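Local coordinates for dehydroascorbate reductase (Chlamydomonas reinhardtii, PDB 5XFT), which probably catalyses the reduction of dehydroascorbate to ascorbate, with two glutathione molecules oxidised to glutathione disulfide, at residues 8-13 against 18-23; 60-65 against 69-74; 81-84 against 90-93; 157-162 against 195-200. One frame throughout, in Å; residues are numbered along the deposited sequence.

Contact 1 of 4, residues 8-13 against 18-23; sequences YVKGDP and LLDCPF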
loop_
_atom_site.group_PDB
_atom_site.type_symbol
_atom_site.label_atom_id
_atom_site.label_comp_id
_atom_site.label_asym_id
_atom_site.label_seq_id
_atom_site.Cartn_x
_atom_site.Cartn_y
_atom_site.Cartn_z
ATOM N N TYR A 8 -4.668 -12.861 -5.246
ATOM C CA TYR A 8 -4.994 -12.252 -6.527
ATOM C C TYR A 8 -4.793 -10.751 -6.414
ATOM O O TYR A 8 -5.454 -10.084 -5.597
ATOM C CB TYR A 8 -6.424 -12.576 -6.933
ATOM C CG TYR A 8 -6.704 -14.053 -6.980
ATOM C CD1 TYR A 8 -6.619 -14.758 -8.170
ATOM C CD2 TYR A 8 -7.057 -14.746 -5.834
ATOM C CE1 TYR A 8 -6.875 -16.111 -8.212
ATOM C CE2 TYR A 8 -7.306 -16.095 -5.863
ATOM C CZ TYR A 8 -7.213 -16.776 -7.052
ATOM O OH TYR A 8 -7.475 -18.131 -7.085
ATOM N N VAL A 9 -3.867 -10.235 -7.229
ATOM C CA VAL A 9 -3.457 -8.840 -7.217
ATOM C C VAL A 9 -3.496 -8.312 -8.643
ATOM O O VAL A 9 -3.682 -9.062 -9.601
ATOM C CB VAL A 9 -2.048 -8.652 -6.617
ATOM C CG1 VAL A 9 -2.021 -9.080 -5.161
ATOM C CG2 VAL A 9 -1.026 -9.435 -7.426
ATOM N N LYS A 10 -3.314 -6.998 -8.776
ATOM C CA LYS A 10 -3.263 -6.387 -10.095
ATOM C C LYS A 10 -1.903 -6.669 -10.728
ATOM O O LYS A 10 -0.859 -6.384 -10.132
ATOM C CB LYS A 10 -3.518 -4.888 -10.000
ATOM C CG LYS A 10 -3.204 -4.140 -11.291
ATOM C CD LYS A 10 -3.048 -2.643 -11.069
ATOM C CE LYS A 10 -2.874 -1.909 -12.389
ATOM N NZ LYS A 10 -3.994 -0.986 -12.716
ATOM N N GLY A 11 -1.908 -7.242 -11.926
ATOM C CA GLY A 11 -0.654 -7.598 -12.542
ATOM C C GLY A 11 -0.775 -7.787 -14.035
ATOM O O GLY A 11 -1.791 -7.455 -14.647
ATOM N N ASP A 12 0.298 -8.308 -14.620
ATOM C CA ASP A 12 0.329 -8.686 -16.033
ATOM C C ASP A 12 0.589 -10.180 -16.123
ATOM O O ASP A 12 1.753 -10.611 -16.072
ATOM C CB ASP A 12 1.407 -7.913 -16.785
ATOM C CG ASP A 12 1.320 -8.106 -18.283
ATOM O OD1 ASP A 12 0.839 -9.170 -18.732
ATOM O OD2 ASP A 12 1.733 -7.188 -19.018
ATOM N N PRO A 13 -0.448 -11.007 -16.273
ATOM C CA PRO A 13 -0.216 -12.460 -16.293
ATOM C C PRO A 13 0.679 -12.901 -17.438
ATOM O O PRO A 13 1.433 -13.871 -17.291
ATOM C CB PRO A 13 -1.632 -13.042 -16.423
ATOM C CG PRO A 13 -2.578 -11.885 -16.217
ATOM C CD PRO A 13 -1.836 -10.664 -16.618
ATOM N N LEU A 18 4.106 -8.015 -11.399
ATOM C CA LEU A 18 3.255 -7.339 -10.428
ATOM C C LEU A 18 3.077 -5.877 -10.809
ATOM O O LEU A 18 4.025 -5.219 -11.245
ATOM C CB LEU A 18 3.862 -7.448 -9.023
ATOM C CG LEU A 18 3.261 -6.599 -7.893
ATOM C CD1 LEU A 18 1.782 -6.950 -7.653
ATOM C CD2 LEU A 18 4.056 -6.755 -6.599
ATOM N N LEU A 19 1.856 -5.366 -10.645
ATOM C CA LEU A 19 1.605 -3.958 -10.907
ATOM C C LEU A 19 1.368 -3.206 -9.590
ATOM O O LEU A 19 1.781 -3.669 -8.515
ATOM C CB LEU A 19 0.461 -3.822 -11.914
ATOM C CG LEU A 19 0.875 -4.238 -13.342
ATOM C CD1 LEU A 19 -0.202 -3.917 -14.371
ATOM C CD2 LEU A 19 2.231 -3.631 -13.749
ATOM N N ASP A 20 0.690 -2.060 -9.670
ATOM C CA ASP A 20 0.910 -0.960 -8.734
ATOM C C ASP A 20 -0.181 -0.763 -7.681
ATOM O O ASP A 20 -0.115 0.226 -6.939
ATOM C CB ASP A 20 1.072 0.342 -9.518
ATOM C CG ASP A 20 -0.165 0.679 -10.326
ATOM O OD1 ASP A 20 -0.624 -0.194 -11.092
ATOM O OD2 ASP A 20 -0.707 1.796 -10.165
ATOM N N CYS A 21 -1.172 -1.643 -7.586
ATOM C CA CYS A 21 -2.293 -1.388 -6.679
ATOM C C CYS A 21 -1.816 -1.257 -5.237
ATOM O O CYS A 21 -1.200 -2.193 -4.708
ATOM C CB CYS A 21 -3.340 -2.490 -6.767
ATOM S SG CYS A 21 -4.694 -2.262 -5.583
ATOM N N PRO A 22 -2.078 -0.132 -4.568
ATOM C CA PRO A 22 -1.556 0.046 -3.201
ATOM C C PRO A 22 -2.254 -0.814 -2.160
ATOM O O PRO A 22 -1.660 -1.074 -1.104
ATOM C CB PRO A 22 -1.784 1.541 -2.934
ATOM C CG PRO A 22 -2.948 1.903 -3.804
ATOM C CD PRO A 22 -2.798 1.059 -5.052
ATOM N N PHE A 23 -3.484 -1.269 -2.420
ATOM C CA PHE A 23 -4.183 -2.120 -1.460
ATOM C C PHE A 23 -3.695 -3.564 -1.543
ATOM O O PHE A 23 -3.427 -4.204 -0.512
ATOM C CB PHE A 23 -5.691 -2.011 -1.692
ATOM C CG PHE A 23 -6.190 -0.598 -1.651
ATOM C CD1 PHE A 23 -6.586 -0.030 -0.455
ATOM C CD2 PHE A 23 -6.229 0.177 -2.801
ATOM C CE1 PHE A 23 -7.028 1.287 -0.404
ATOM C CE2 PHE A 23 -6.669 1.494 -2.757
ATOM C CZ PHE A 23 -7.070 2.048 -1.555
HETATM O O HOH W 1 -1.010 -5.127 -7.454
#
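Lys10 leaves the chain with CG anti to its backbone N (chi1 168°), and the extended chain beyond it lays the methylenes along Leu19 and Asp20; a turn about CD-CE then sets NZ. Asp20 CG sits between its backbone N and carbonyl carbon (chi1 61°), turning OD1 back toward that lysine. The setting is the start of a thioredoxin-like domain of the GST superfamily: the first strand, 5-12, a short antiparallel return at 17-18, and the loop leading to helix 22-33. Gly11 pairs with Leu18 as a non-hydrogen-bonded antiparallel pair, their CA atoms 4.5 Å apart. One residue on, Leu19 N donates to Lys10 O at 2.9 Å, with an N-H...O angle of 152°. A water 3.0 Å from Lys10 O can donate to it as well, though it has other acceptors to serve. The lysine stem is held by apolar contact, CG lying 3.7 Å from Leu19 CB, whereas Lys10 NZ reaches Asp20 OD1 only at 3.8 Å, a long salt bridge. Leu19 CG in turn rests over Gly11 CA. Cys21 follows as the N-cap of helix 22-33, and with Cys24 it forms a CxxC pattern, as in thioredoxin-like proteins. Toward helix 22-33, where Val9 touches Cys24 and Leu18 touches Leu28, Val9 CG2 meets Leu18 CD1 at 3.8 Å, the two side chains crossing at about a right angle.

Contact 2 of 4, residues 60-65 against 69-74; sequences VPVIKE and APYMPD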
loop_
_atom_site.group_PDB
_atom_site.type_symbol
_atom_site.label_atom_id
_atom_site.label_comp_id
_atom_site.label_asym_id
_atom_site.label_seq_id
_atom_site.Cartn_x
_atom_site.Cartn_y
_atom_site.Cartn_z
ATOM N N VAL A 60 -9.494 -6.277 -6.508
ATOM C CA VAL A 60 -8.387 -6.975 -5.890
ATOM C C VAL A 60 -7.952 -6.027 -4.783
ATOM O O VAL A 60 -8.220 -4.831 -4.866
ATOM C CB VAL A 60 -7.273 -7.274 -6.910
ATOM C CG1 VAL A 60 -7.756 -8.273 -7.965
ATOM C CG2 VAL A 60 -6.816 -5.994 -7.578
ATOM N N PRO A 61 -7.276 -6.530 -3.740
ATOM C CA PRO A 61 -6.824 -7.909 -3.521
ATOM C C PRO A 61 -7.933 -8.879 -3.169
ATOM O O PRO A 61 -8.952 -8.498 -2.574
ATOM C CB PRO A 61 -5.896 -7.784 -2.311
ATOM C CG PRO A 61 -6.338 -6.559 -1.623
ATOM C CD PRO A 61 -6.766 -5.616 -2.696
ATOM N N VAL A 62 -7.721 -10.139 -3.524
ATOM C CA VAL A 62 -8.526 -11.235 -3.007
ATOM C C VAL A 62 -7.547 -12.305 -2.553
ATOM O O VAL A 62 -6.491 -12.469 -3.164
ATOM C CB VAL A 62 -9.515 -11.779 -4.069
ATOM C CG1 VAL A 62 -10.366 -12.897 -3.502
ATOM C CG2 VAL A 62 -10.420 -10.665 -4.600
ATOM N N ILE A 63 -7.853 -12.994 -1.454
ATOM C CA ILE A 63 -7.039 -14.136 -1.062
ATOM C C ILE A 63 -7.894 -15.393 -1.088
ATOM O O ILE A 63 -9.126 -15.349 -1.113
ATOM C CB ILE A 63 -6.364 -13.984 0.316
ATOM C CG1 ILE A 63 -7.383 -14.115 1.446
ATOM C CG2 ILE A 63 -5.539 -12.703 0.410
ATOM C CD1 ILE A 63 -6.778 -14.750 2.676
ATOM N N LYS A 64 -7.205 -16.529 -1.088
ATOM C CA LYS A 64 -7.846 -17.839 -1.145
ATOM C C LYS A 64 -6.881 -18.804 -0.463
ATOM O O LYS A 64 -5.865 -19.188 -1.052
ATOM C CB LYS A 64 -8.141 -18.243 -2.583
ATOM C CG LYS A 64 -8.925 -19.531 -2.745
ATOM C CD LYS A 64 -10.361 -19.349 -2.321
ATOM C CE LYS A 64 -11.281 -20.300 -3.068
ATOM N NZ LYS A 64 -10.979 -21.717 -2.772
ATOM N N GLU A 65 -7.193 -19.173 0.775
ATOM C CA GLU A 65 -6.252 -19.939 1.580
ATOM C C GLU A 65 -6.202 -21.413 1.211
ATOM O O GLU A 65 -5.356 -22.138 1.742
ATOM C CB GLU A 65 -6.593 -19.786 3.062
ATOM C CG GLU A 65 -6.762 -18.340 3.483
ATOM C CD GLU A 65 -6.773 -18.168 4.984
ATOM O OE1 GLU A 65 -5.684 -18.015 5.573
ATOM O OE2 GLU A 65 -7.872 -18.195 5.574
ATOM N N ALA A 69 -11.477 -23.128 1.354
ATOM C CA ALA A 69 -11.687 -21.766 1.810
ATOM C C ALA A 69 -12.511 -20.983 0.790
ATOM O O ALA A 69 -12.491 -21.293 -0.405
ATOM C CB ALA A 69 -10.349 -21.066 2.030
ATOM N N PRO A 70 -13.248 -19.966 1.229
ATOM C CA PRO A 70 -13.892 -19.062 0.280
ATOM C C PRO A 70 -12.920 -17.979 -0.162
ATOM O O PRO A 70 -11.881 -17.746 0.459
ATOM C CB PRO A 70 -15.036 -18.461 1.106
ATOM C CG PRO A 70 -14.446 -18.363 2.478
ATOM C CD PRO A 70 -13.528 -19.574 2.626
ATOM N N TYR A 71 -13.282 -17.311 -1.249
ATOM C CA TYR A 71 -12.580 -16.091 -1.626
ATOM C C TYR A 71 -12.879 -14.997 -0.607
ATOM O O TYR A 71 -14.025 -14.832 -0.175
ATOM C CB TYR A 71 -13.001 -15.639 -3.022
ATOM C CG TYR A 71 -12.566 -16.552 -4.140
ATOM C CD1 TYR A 71 -11.235 -16.618 -4.535
ATOM C CD2 TYR A 71 -13.492 -17.333 -4.825
ATOM C CE1 TYR A 71 -10.830 -17.449 -5.577
ATOM C CE2 TYR A 71 -13.098 -18.164 -5.868
ATOM C CZ TYR A 71 -11.766 -18.218 -6.238
ATOM O OH TYR A 71 -11.375 -19.049 -7.268
ATOM N N MET A 72 -11.854 -14.248 -0.225
ATOM C CA MET A 72 -11.994 -13.185 0.771
ATOM C C MET A 72 -11.440 -11.871 0.243
ATOM O O MET A 72 -10.209 -11.725 0.128
ATOM C CB MET A 72 -11.276 -13.566 2.061
ATOM C CG MET A 72 -11.319 -12.483 3.114
ATOM S SD MET A 72 -10.744 -13.108 4.689
ATOM C CE MET A 72 -8.985 -13.000 4.490
ATOM N N PRO A 73 -12.291 -10.893 -0.085
ATOM C CA PRO A 73 -11.788 -9.615 -0.602
ATOM C C PRO A 73 -11.597 -8.582 0.493
ATOM O O PRO A 73 -11.757 -8.902 1.675
ATOM C CB PRO A 73 -12.884 -9.190 -1.584
ATOM C CG PRO A 73 -14.131 -9.782 -1.025
ATOM C CD PRO A 73 -13.750 -11.018 -0.238
ATOM N N ASP A 74 -11.263 -7.347 0.097
ATOM C CA ASP A 74 -11.062 -6.202 0.987
ATOM C C ASP A 74 -9.764 -6.342 1.777
ATOM O O ASP A 74 -9.649 -7.212 2.648
ATOM C CB ASP A 74 -12.260 -6.027 1.935
ATOM C CG ASP A 74 -12.280 -4.668 2.620
ATOM O OD1 ASP A 74 -13.370 -4.265 3.081
ATOM O OD2 ASP A 74 -11.225 -4.003 2.692
HETATM O O HOH W 2 -10.756 -6.512 -2.551
HETATM O O HOH W 3 -9.572 -17.679 1.808
#
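A beta hairpin, strands 62-64 and 72-73, forms this edge of the thioredoxin-like sheet. Ile63 and Met72 make its hydrogen-bonded antiparallel pair: Ile63 N to Met72 O and Met72 N to Ile63 O, both 3.1 Å, with N-H...O angles of 167° and 161°. Their side chains run side by side, and Ile63 CD1 touches Met72 CE at 3.4 Å. Nearer the turn, Lys64 carries much of the contact. Bends at chi2 (72°) and chi4 fold its chain across the Tyr71 ring, with CE over the ring centre, 3.7 Å from the centroid, a CH-pi contact. The ammonium stands higher above the same face, where Lys64 NZ donates to Ala69 O at 2.8 Å; its cation-pi component is long and at most weak. Gly66 O is a second acceptor for NZ. Two waters bridge the two segments, one from Pro61 O to Asp74 N, the other from Glu65 N to Pro70 O. Pro61 follows a cis peptide bond, a hallmark of thioredoxin-like folds. Tyr71 also stacks on Trp51 of helix 50-56, which receives Val62 too, while Ile63 and Met72 pack on Ile78 of helix 75-85; on its other edge, strand 62-64 bonds to strand 5-12 through Tyr8.

Contact 3 of 4, residues 81-84 against 90-93; sequences HLEK and SLQS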
loop_
_atom_site.group_PDB
_atom_site.type_symbol
_atom_site.label_atom_id
_atom_site.label_comp_id
_atom_site.label_asym_id
_atom_site.label_seq_id
_atom_site.Cartn_x
_atom_site.Cartn_y
_atom_site.Cartn_z
ATOM N N HIS A 81 -8.185 -10.492 9.506
ATOM C CA HIS A 81 -8.216 -11.952 9.524
ATOM C C HIS A 81 -6.810 -12.523 9.657
ATOM O O HIS A 81 -6.577 -13.495 10.388
ATOM C CB HIS A 81 -8.890 -12.458 8.244
ATOM C CG HIS A 81 -8.677 -13.912 7.975
ATOM N ND1 HIS A 81 -9.625 -14.869 8.267
ATOM C CD2 HIS A 81 -7.629 -14.576 7.430
ATOM C CE1 HIS A 81 -9.170 -16.059 7.920
ATOM N NE2 HIS A 81 -7.959 -15.910 7.411
ATOM N N LEU A 82 -5.859 -11.920 8.952
ATOM C CA LEU A 82 -4.469 -12.337 9.039
ATOM C C LEU A 82 -3.963 -12.228 10.469
ATOM O O LEU A 82 -3.368 -13.170 11.001
ATOM C CB LEU A 82 -3.628 -11.487 8.089
ATOM C CG LEU A 82 -2.145 -11.822 7.972
ATOM C CD1 LEU A 82 -1.977 -13.223 7.422
ATOM C CD2 LEU A 82 -1.443 -10.814 7.086
ATOM N N GLU A 83 -4.214 -11.087 11.119
ATOM C CA GLU A 83 -3.723 -10.900 12.481
ATOM C C GLU A 83 -4.415 -11.829 13.472
ATOM O O GLU A 83 -3.810 -12.226 14.476
ATOM C CB GLU A 83 -3.901 -9.443 12.897
ATOM C CG GLU A 83 -2.984 -9.009 14.039
ATOM C CD GLU A 83 -1.564 -8.768 13.593
ATOM O OE1 GLU A 83 -1.381 -8.422 12.413
ATOM O OE2 GLU A 83 -0.645 -8.910 14.425
ATOM N N LYS A 84 -5.673 -12.186 13.220
ATOM C CA LYS A 84 -6.362 -13.107 14.116
ATOM C C LYS A 84 -5.824 -14.524 13.966
ATOM O O LYS A 84 -5.612 -15.224 14.962
ATOM C CB LYS A 84 -7.864 -13.077 13.848
ATOM C CG LYS A 84 -8.683 -13.870 14.850
ATOM C CD LYS A 84 -10.153 -13.885 14.463
ATOM C CE LYS A 84 -10.954 -14.767 15.403
ATOM N NZ LYS A 84 -12.334 -15.033 14.899
ATOM N N SER A 90 3.649 -10.156 15.119
ATOM C CA SER A 90 2.530 -9.238 15.256
ATOM C C SER A 90 2.711 -8.001 14.384
ATOM O O SER A 90 3.830 -7.550 14.120
ATOM C CB SER A 90 2.352 -8.814 16.710
ATOM O OG SER A 90 1.317 -7.855 16.810
ATOM N N LEU A 91 1.579 -7.458 13.932
ATOM C CA LEU A 91 1.538 -6.223 13.158
ATOM C C LEU A 91 0.599 -5.207 13.789
ATOM O O LEU A 91 0.171 -4.264 13.117
ATOM C CB LEU A 91 1.113 -6.487 11.711
ATOM C CG LEU A 91 1.841 -7.538 10.879
ATOM C CD1 LEU A 91 1.306 -7.524 9.449
ATOM C CD2 LEU A 91 3.331 -7.287 10.906
ATOM N N GLN A 92 0.249 -5.394 15.056
ATOM C CA GLN A 92 -0.653 -4.462 15.714
ATOM C C GLN A 92 0.064 -3.148 15.996
ATOM O O GLN A 92 1.290 -3.095 16.129
ATOM C CB GLN A 92 -1.210 -5.070 16.999
ATOM C CG GLN A 92 -1.988 -6.353 16.745
ATOM C CD GLN A 92 -2.797 -6.810 17.943
ATOM O OE1 GLN A 92 -2.261 -7.396 18.881
ATOM N NE2 GLN A 92 -4.099 -6.551 17.912
ATOM N N SER A 93 -0.716 -2.077 16.079
ATOM C CA SER A 93 -0.185 -0.728 15.978
ATOM C C SER A 93 -0.750 0.160 17.074
ATOM O O SER A 93 -1.948 0.111 17.371
ATOM C CB SER A 93 -0.521 -0.125 14.607
ATOM O OG SER A 93 0.296 0.992 14.320
#
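Glu83 binds the backbone of Leu91, tying the last turns of helix 75-85, the closing helix of the thioredoxin-like domain, to the linker that leads to the helical domain. The tight part is a single carboxylate. Leu91 N donates to Glu83 OE2 at 2.7 Å, nearly straight at 172°, arriving on the syn side and 23° out of the carboxylate plane. The other oxygen lies against the leucine side chain, Glu83 OE1 being 3.2 Å from Leu91 CB. A bend at chi2 swings the acid round to meet the linker, after CG leaves anti to the backbone N. Leu91 itself is buried: the residue held by its N-H also touches Ala30 and Ala33 of helix 22-33 with its side chain, and its backbone is bonded to Gly153 at the start of helix 153-173.

The looser side is formed by Ser90 and Gln92, both solvent-exposed. Gln92 offers only its aliphatic stem, with Gln92 CG 3.9 Å from Glu83 CG, while its amide extends beyond. Ser90 OG stands 3.3 Å from Glu83 OE2, and it shapes the linker locally through an ST turn: Gln92 N donates to Ser90 OG at 3.2 Å, with an N-H...O angle of 176°.

Contact 4 of 4, residues 157-162 against 195-200; sequences SLAPKL and PEWQHV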
loop_
_atom_site.group_PDB
_atom_site.type_symbol
_atom_site.label_atom_id
_atom_site.label_comp_id
_atom_site.label_asym_id
_atom_site.label_seq_id
_atom_site.Cartn_x
_atom_site.Cartn_y
_atom_site.Cartn_z
ATOM N N SER A 157 -0.307 -0.261 5.512
ATOM C CA SER A 157 -1.367 0.532 4.893
ATOM C C SER A 157 -0.841 1.828 4.276
ATOM O O SER A 157 -1.287 2.230 3.195
ATOM C CB SER A 157 -2.452 0.847 5.917
ATOM O OG SER A 157 -3.426 1.707 5.351
ATOM N N LEU A 158 0.096 2.497 4.943
ATOM C CA LEU A 158 0.465 3.858 4.576
ATOM C C LEU A 158 1.670 3.931 3.661
ATOM O O LEU A 158 1.759 4.853 2.844
ATOM C CB LEU A 158 0.756 4.691 5.828
ATOM C CG LEU A 158 -0.432 5.185 6.648
ATOM C CD1 LEU A 158 0.059 6.134 7.724
ATOM C CD2 LEU A 158 -1.463 5.866 5.756
ATOM N N ALA A 159 2.613 3.004 3.792
ATOM C CA ALA A 159 3.798 3.054 2.939
ATOM C C ALA A 159 3.470 2.950 1.449
ATOM O O ALA A 159 4.065 3.710 0.666
ATOM C CB ALA A 159 4.788 1.969 3.375
ATOM N N PRO A 160 2.565 2.076 0.987
ATOM C CA PRO A 160 2.207 2.120 -0.441
ATOM C C PRO A 160 1.572 3.434 -0.863
ATOM O O PRO A 160 1.904 3.961 -1.935
ATOM C CB PRO A 160 1.235 0.942 -0.591
ATOM C CG PRO A 160 1.613 0.011 0.509
ATOM C CD PRO A 160 1.964 0.906 1.655
ATOM N N LYS A 161 0.663 3.984 -0.048
ATOM C CA LYS A 161 0.053 5.267 -0.388
ATOM C C LYS A 161 1.099 6.373 -0.485
ATOM O O LYS A 161 1.055 7.199 -1.402
ATOM C CB LYS A 161 -1.021 5.628 0.634
ATOM C CG LYS A 161 -2.056 4.544 0.826
ATOM C CD LYS A 161 -3.161 4.975 1.772
ATOM C CE LYS A 161 -4.090 3.811 2.082
ATOM N NZ LYS A 161 -5.236 4.215 2.952
ATOM N N LEU A 162 2.060 6.394 0.440
ATOM C CA LEU A 162 3.114 7.400 0.380
ATOM C C LEU A 162 3.996 7.198 -0.847
ATOM O O LEU A 162 4.424 8.173 -1.481
ATOM C CB LEU A 162 3.946 7.355 1.662
ATOM C CG LEU A 162 5.099 8.346 1.791
ATOM C CD1 LEU A 162 4.581 9.763 1.921
ATOM C CD2 LEU A 162 5.968 7.977 2.981
ATOM N N PRO A 195 14.083 -5.984 3.043
ATOM C CA PRO A 195 13.823 -7.077 2.091
ATOM C C PRO A 195 12.344 -7.339 1.878
ATOM O O PRO A 195 11.949 -7.724 0.771
ATOM C CB PRO A 195 14.518 -8.282 2.742
ATOM C CG PRO A 195 15.516 -7.689 3.690
ATOM C CD PRO A 195 14.884 -6.430 4.194
ATOM N N GLU A 196 11.515 -7.157 2.910
ATOM C CA GLU A 196 10.074 -7.305 2.732
ATOM C C GLU A 196 9.554 -6.336 1.680
ATOM O O GLU A 196 8.720 -6.703 0.842
ATOM C CB GLU A 196 9.343 -7.087 4.058
ATOM C CG GLU A 196 9.560 -8.174 5.099
ATOM C CD GLU A 196 10.720 -7.873 6.035
ATOM O OE1 GLU A 196 11.842 -7.600 5.548
ATOM O OE2 GLU A 196 10.496 -7.899 7.265
ATOM N N TRP A 197 10.039 -5.092 1.709
ATOM C CA TRP A 197 9.664 -4.115 0.695
ATOM C C TRP A 197 10.250 -4.481 -0.662
ATOM O O TRP A 197 9.571 -4.365 -1.690
ATOM C CB TRP A 197 10.131 -2.728 1.133
ATOM C CG TRP A 197 9.876 -1.631 0.150
ATOM C CD1 TRP A 197 10.675 -1.257 -0.893
ATOM C CD2 TRP A 197 8.749 -0.747 0.129
ATOM N NE1 TRP A 197 10.111 -0.198 -1.567
ATOM C CE2 TRP A 197 8.926 0.132 -0.960
ATOM C CE3 TRP A 197 7.603 -0.618 0.919
ATOM C CZ2 TRP A 197 8.001 1.125 -1.275
ATOM C CZ3 TRP A 197 6.687 0.372 0.606
ATOM C CH2 TRP A 197 6.892 1.230 -0.483
ATOM N N GLN A 198 11.510 -4.928 -0.683
ATOM C CA GLN A 198 12.164 -5.271 -1.941
ATOM C C GLN A 198 11.465 -6.421 -2.648
ATOM O O GLN A 198 11.487 -6.496 -3.882
ATOM C CB GLN A 198 13.627 -5.637 -1.692
ATOM C CG GLN A 198 14.497 -4.484 -1.246
ATOM C CD GLN A 198 15.904 -4.922 -0.889
ATOM O OE1 GLN A 198 16.239 -6.106 -0.963
ATOM N NE2 GLN A 198 16.737 -3.968 -0.495
ATOM N N HIS A 199 10.851 -7.330 -1.892
ATOM C CA HIS A 199 10.261 -8.504 -2.521
ATOM C C HIS A 199 9.070 -8.139 -3.393
ATOM O O HIS A 199 8.788 -8.832 -4.375
ATOM C CB HIS A 199 9.863 -9.523 -1.456
ATOM C CG HIS A 199 11.032 -10.133 -0.750
ATOM N ND1 HIS A 199 12.335 -9.886 -1.125
ATOM C CD2 HIS A 199 11.097 -10.978 0.306
ATOM C CE1 HIS A 199 13.153 -10.554 -0.331
ATOM N NE2 HIS A 199 12.428 -11.226 0.545
ATOM N N VAL A 200 8.375 -7.051 -3.069
ATOM C CA VAL A 200 7.110 -6.747 -3.724
ATOM C C VAL A 200 7.099 -5.309 -4.227
ATOM O O VAL A 200 6.040 -4.680 -4.307
ATOM C CB VAL A 200 5.933 -7.021 -2.768
ATOM C CG1 VAL A 200 5.810 -8.519 -2.500
ATOM C CG2 VAL A 200 6.123 -6.272 -1.451
#
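Ala159 and Trp197 join two helices of the all-helical C-terminal domain of the GST fold: the long helix 153-173 and the short helix 195-199. The backbones stay well apart, with the nearest CA atoms, those of Ala159 and Trp197, separated by 9.5 Å. One indole spans that gap, and the segments bury only 88 Å² between them.

The apolar interaction comes first. Trp197 CG stands anti to the backbone N (chi1 177°), and chi2 of -86° turns the ring so that its six-membered end leads toward helix 153-173. There CZ3 of Trp197 meets the methyl CB of Ala159 at 3.7 Å, an approach oblique to the ring. Pro160 contributes more weakly: its N lies at the edge of the indole, near its plane, 4.5 Å from Trp197 CZ3. As a proline it has no N-H to give to the turn before, and helix 153-173 is kinked at this point.

Two aromatic partners beyond the segments meet the indole. Tyr163 does so edge-to-face, and His25 of helix 22-33 with the ring planes at about 50°, so the tryptophan lies where the thioredoxin-like and helical domains adjoin. Tyr187 and Leu191 of helix 182-193 pack on Ala159.

The polar part is slight and lies at the pyrrole end of the indole, remote from CZ3, where Trp197 NE1 makes a weak hydrogen bond to Asp201 OD2. Within the segments the bonding is helical backbone: Leu162 N donates to Leu158 O at 2.9 Å, and His199 N reaches Pro195 O at the same distance.

How the contacts relate
Contacts 1 and 2 share one sheet: strands 5-12 and 62-64 are neighbours in it, and Tyr8 N approaches Val62 O at 2.8 Å, a probable hydrogen bond. Both rely on backbone pairing, reinforced by a lysine stem, and are partly buried. Contact 4 is wholly buried, its centre about 6 Å from the centre of the chain; its chemistry is apolar and aromatic. It touches contact 1 where Pro160 CB packs on Pro22 O at 3.6 Å, across the domain interface. Contact 3, its centre about 16 Å from that of the chain, lies toward the surface, two of its four touching residues exposed, and depends on one charged side chain and a backbone N-H. Met72 CE of contact 2 meets its His81 CD2 at 3.6 Å.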